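Local coordinates for beta-galactoside-binding lectin (Gallus gallus, PDB 1QMJ), which binds beta-galactosides as a homodimeric galectin, has no settled physiological role and may take part in regulating differentiation, at residues N60-D64 with G65-E69; G34-S37 with S38-M41. All coordinates share one frame; numbering follows the deposited sequence.

Interaction 1 of 2, residues N60-D64 with G65-E69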
loop_
_atom_site.group_PDB
_atom_site.type_symbol
_atom_site.label_atom_id
_atom_site.label_comp_id
_atom_site.label_asym_id
_atom_site.label_seq_id
_atom_site.Cartn_x
_atom_site.Cartn_y
_atom_site.Cartn_z
ATOM N N ASN A 60 -20.031 1.786 -8.632
ATOM C CA ASN A 60 -20.480 0.494 -9.139
ATOM C C ASN A 60 -19.742 -0.643 -8.460
ATOM O O ASN A 60 -18.677 -0.449 -7.860
ATOM C CB ASN A 60 -20.202 0.423 -10.646
ATOM C CG ASN A 60 -21.153 -0.504 -11.400
ATOM O OD1 ASN A 60 -21.880 -1.276 -10.778
ATOM N ND2 ASN A 60 -21.192 -0.475 -12.720
ATOM N N SER A 61 -20.345 -1.797 -8.577
ATOM C CA SER A 61 -19.791 -3.030 -8.043
ATOM C C SER A 61 -19.425 -3.907 -9.230
ATOM O O SER A 61 -19.752 -3.589 -10.381
ATOM C CB SER A 61 -20.813 -3.739 -7.139
ATOM O OG SER A 61 -22.054 -3.883 -7.809
ATOM N N LYS A 62 -18.758 -4.975 -8.928
ATOM C CA LYS A 62 -18.316 -5.938 -9.932
ATOM C C LYS A 62 -18.238 -7.300 -9.279
ATOM O O LYS A 62 -17.664 -7.453 -8.197
ATOM C CB LYS A 62 -16.941 -5.521 -10.459
ATOM C CG LYS A 62 -16.574 -6.169 -11.795
ATOM C CD LYS A 62 -15.196 -5.735 -12.298
ATOM C CE LYS A 62 -14.984 -6.006 -13.786
ATOM N NZ LYS A 62 -13.730 -5.435 -14.297
ATOM N N GLU A 63 -18.818 -8.261 -9.944
ATOM C CA GLU A 63 -18.843 -9.633 -9.443
ATOM C C GLU A 63 -18.626 -10.612 -10.578
ATOM O O GLU A 63 -19.373 -10.628 -11.564
ATOM C CB GLU A 63 -20.192 -9.918 -8.794
ATOM C CG GLU A 63 -20.264 -11.299 -8.149
ATOM C CD GLU A 63 -21.648 -11.619 -7.589
ATOM O OE1 GLU A 63 -22.622 -10.794 -7.773
ATOM O OE2 GLU A 63 -21.841 -12.711 -6.934
ATOM N N ASP A 64 -17.603 -11.406 -10.406
ATOM C CA ASP A 64 -17.234 -12.416 -11.384
ATOM C C ASP A 64 -16.910 -11.740 -12.724
ATOM O O ASP A 64 -17.256 -12.252 -13.796
ATOM C CB ASP A 64 -18.396 -13.392 -11.571
ATOM C CG ASP A 64 -17.957 -14.755 -12.107
ATOM O OD1 ASP A 64 -16.744 -15.159 -11.933
ATOM O OD2 ASP A 64 -18.802 -15.502 -12.732
ATOM N N GLY A 65 -16.254 -10.599 -12.600
ATOM C CA GLY A 65 -15.797 -9.787 -13.748
ATOM C C GLY A 65 -16.942 -9.037 -14.462
ATOM O O GLY A 65 -16.758 -8.481 -15.553
ATOM N N THR A 66 -18.115 -9.017 -13.857
ATOM C CA THR A 66 -19.278 -8.318 -14.457
ATOM C C THR A 66 -19.649 -7.077 -13.639
ATOM O O THR A 66 -19.789 -7.137 -12.411
ATOM C CB THR A 66 -20.509 -9.232 -14.505
ATOM O OG1 THR A 66 -20.199 -10.440 -15.181
ATOM C CG2 THR A 66 -21.695 -8.592 -15.236
ATOM N N TRP A 67 -19.797 -5.971 -14.349
ATOM C CA TRP A 67 -20.176 -4.690 -13.736
ATOM C C TRP A 67 -21.658 -4.730 -13.364
ATOM O O TRP A 67 -22.479 -5.320 -14.081
ATOM C CB TRP A 67 -19.972 -3.520 -14.716
ATOM C CG TRP A 67 -18.506 -3.178 -15.018
ATOM C CD1 TRP A 67 -17.888 -3.285 -16.201
ATOM C CD2 TRP A 67 -17.559 -2.683 -14.078
ATOM N NE1 TRP A 67 -16.538 -2.849 -16.015
ATOM C CE2 TRP A 67 -16.366 -2.499 -14.766
ATOM C CE3 TRP A 67 -17.611 -2.374 -12.712
ATOM C CZ2 TRP A 67 -15.199 -2.009 -14.166
ATOM C CZ3 TRP A 67 -16.429 -1.886 -12.113
ATOM C CH2 TRP A 67 -15.281 -1.712 -12.807
ATOM N N GLY A 68 -21.966 -4.107 -12.251
ATOM C CA GLY A 68 -23.345 -4.020 -11.758
ATOM C C GLY A 68 -24.006 -2.806 -12.406
ATOM O O GLY A 68 -23.525 -2.286 -13.422
ATOM N N GLU A 69 -25.097 -2.374 -11.812
ATOM C CA GLU A 69 -25.834 -1.202 -12.305
ATOM C C GLU A 69 -25.176 0.057 -11.745
ATOM O O GLU A 69 -25.032 0.219 -10.526
ATOM C CB GLU A 69 -27.297 -1.262 -11.854
ATOM C CG GLU A 69 -28.035 0.073 -12.028
ATOM C CD GLU A 69 -28.337 0.417 -13.492
ATOM O OE1 GLU A 69 -28.412 -0.520 -14.376
ATOM O OE2 GLU A 69 -28.518 1.645 -13.844
#
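Lys62 lies over the indole of Trp67, and the pair illustrates how one lysine can offer both its methylenes and its charge to a single aromatic face. CD stands 3.9 Å from the centroid of the six-membered ring of Trp67, only 5° off the ring normal, a well-centred CH-pi contact. Beyond it, Lys62 NZ is 4.3 Å from the same centroid but 33° off the normal, so the cation-pi component is off-centre and leans toward CZ2. Having CG anti to the backbone N (chi1 -162°), with the chain extended from there, carries Lys62 over the ring. The two residues form a non-hydrogen-bonded antiparallel pair next to a type I' turn from Glu63 to Thr66. Thr66 N to Glu63 O, 3.1 Å, closes that turn, and Glu63 N returns a bond of 2.9 Å to Thr66 O. Asp64 and Gly65 both take positive phi, which glycine accommodates easily.

Past the Lys62–Trp67 pair, side-chain bonds join the backbone ones. Asn60 ND2 donates to Gly68 O at 3.0 Å; the acceptor lies in the amide plane of Asn60, while the donor sits above the plane of the Gly68 carbonyl. The other arm, OD1, takes the backbone N-H of Ser61 at 2.7 Å and a weak bond from Arg109. Ser61 O in turn accepts Gly68 N at 2.9 Å and also reaches the edge of the indole, 3.4 Å from Trp67 CE3. His43 meets the same ring obliquely.

Trp67, Gly68 and Glu69 belong to the predicted galactoside site, and in galectins this tryptophan stacks on galactose. Lysine methylenes over one face and a carbonyl at the edge should limit tilting of the indole, and the ammonium may polarise its pi cloud.

Interaction 2 of 2, residues G34-S37 with S38-M41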
loop_
_atom_site.group_PDB
_atom_site.type_symbol
_atom_site.label_atom_id
_atom_site.label_comp_id
_atom_site.label_asym_id
_atom_site.label_seq_id
_atom_site.Cartn_x
_atom_site.Cartn_y
_atom_site.Cartn_z
ATOM N N GLY A 34 -12.324 -4.571 -2.763
ATOM C CA GLY A 34 -13.101 -5.825 -2.847
ATOM C C GLY A 34 -12.252 -7.030 -2.433
ATOM O O GLY A 34 -11.426 -6.942 -1.514
ATOM N N LYS A 35 -12.497 -8.126 -3.140
ATOM C CA LYS A 35 -11.800 -9.408 -2.916
ATOM C C LYS A 35 -10.601 -9.515 -3.862
ATOM O O LYS A 35 -9.496 -9.892 -3.453
ATOM C CB LYS A 35 -12.756 -10.572 -3.173
ATOM C CG LYS A 35 -13.710 -10.823 -2.004
ATOM C CD LYS A 35 -12.994 -10.911 -0.654
ATOM C CE LYS A 35 -13.960 -11.006 0.529
ATOM N NZ LYS A 35 -13.284 -10.906 1.831
ATOM N N ASP A 36 -10.867 -9.180 -5.104
ATOM C CA ASP A 36 -9.855 -9.174 -6.171
ATOM C C ASP A 36 -10.360 -8.278 -7.308
ATOM O O ASP A 36 -11.426 -7.660 -7.207
ATOM C CB ASP A 36 -9.568 -10.597 -6.683
ATOM C CG ASP A 36 -10.813 -11.427 -6.961
ATOM O OD1 ASP A 36 -11.730 -10.966 -7.736
ATOM O OD2 ASP A 36 -10.941 -12.593 -6.421
ATOM N N SER A 37 -9.585 -8.229 -8.365
ATOM C CA SER A 37 -9.883 -7.379 -9.535
ATOM C C SER A 37 -11.206 -7.749 -10.242
ATOM O O SER A 37 -11.792 -6.934 -10.965
ATOM C CB SER A 37 -8.765 -7.487 -10.576
ATOM O OG SER A 37 -8.338 -8.833 -10.698
ATOM N N SER A 38 -11.677 -8.964 -10.036
ATOM C CA SER A 38 -12.927 -9.425 -10.690
ATOM C C SER A 38 -14.154 -9.220 -9.790
ATOM O O SER A 38 -15.298 -9.175 -10.264
ATOM C CB SER A 38 -12.832 -10.910 -11.032
ATOM O OG SER A 38 -11.768 -11.127 -11.947
ATOM N N THR A 39 -13.905 -9.097 -8.507
ATOM C CA THR A 39 -14.980 -8.898 -7.523
ATOM C C THR A 39 -14.660 -7.689 -6.652
ATOM O O THR A 39 -13.810 -7.754 -5.752
ATOM C CB THR A 39 -15.119 -10.141 -6.652
ATOM O OG1 THR A 39 -15.429 -11.264 -7.466
ATOM C CG2 THR A 39 -16.226 -10.014 -5.605
ATOM N N LEU A 40 -15.365 -6.619 -6.953
ATOM C CA LEU A 40 -15.204 -5.345 -6.255
ATOM C C LEU A 40 -16.460 -4.957 -5.499
ATOM O O LEU A 40 -17.579 -5.020 -6.032
ATOM C CB LEU A 40 -14.915 -4.227 -7.253
ATOM C CG LEU A 40 -13.694 -4.498 -8.122
ATOM C CD1 LEU A 40 -13.457 -3.402 -9.163
ATOM C CD2 LEU A 40 -12.400 -4.598 -7.315
ATOM N N MET A 41 -16.231 -4.564 -4.275
ATOM C CA MET A 41 -17.293 -4.116 -3.404
ATOM C C MET A 41 -17.693 -2.713 -3.841
ATOM O O MET A 41 -18.855 -2.306 -3.731
ATOM C CB MET A 41 -16.809 -4.100 -1.954
ATOM C CG MET A 41 -17.843 -3.532 -0.980
ATOM S SD MET A 41 -17.158 -3.188 0.624
ATOM C CE MET A 41 -16.416 -4.661 1.291
#
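A classic beta bulge in the tight connection between strands 29-33 and 39-47 organises this contact, with Lys35 and Asp36 both facing Thr39. The carbonyl of Thr39 is the shared acceptor. Lys35 N donates to Thr39 O at 2.9 Å, whereas Asp36 N makes a weak bond of 3.3 Å to that same oxygen. In the return direction Thr39 N donates to Asp36 O at 3.1 Å.

The side chain of Asp36 completes the turn. With CG placed between its backbone N and carbonyl carbon (chi1 47°), the carboxylate folds back over the turn, and OD1 accepts Ser38 N at 3.0 Å, forming an Asx turn. The donor meets OD1 on the anti side, a little out of the carboxylate plane. Thr39 N, already bonded to Asp36 O, makes an additional weak bond to Asp36 OD1, so one carboxylate oxygen spans two successive amides.

At the other end of the contact the two backbone segments come very close. Gly34 CA lies 4.0 Å from Leu40 CA, an approach that the absence of a side chain on Gly34 permits, and it also makes a C-H...O contact of 3.6 Å with Thr39 O. Leu40 brings its CD2 methyl to 3.2 Å from Asp36 O and packs on Tyr117. Lys35, bent at its second torsion, leads away from the turn to bond Lys114 O through NZ.

Thr39 O thus serves both residues of the bulge, one of them weakly, while Asp36 O and OD1 take the N-H groups at the turn, that of Thr39 only weakly at OD1. Those N-H groups would be expected to favour the ionised form of Asp36.

From the N terminus, interaction 2 comes first, reversing the chain after strand 29-33 and sending it into strand 39-47. Interaction 1 follows as the separate reversal from strand 56-63 into strand 66-67, so the two are in series, neither nested nor crossed. Their centres are nonetheless only about 9 Å apart, because strands 39-47 and 56-63 are neighbours in the same antiparallel sheet. Probable backbone hydrogen bonds join them directly, Leu40 N to Lys62 O and Gly65 N to Ser38 O. The two turns therefore lie side by side; interaction 1 contributes residues to the predicted galactoside site, and Leu40 of interaction 2 lies close to Trp67.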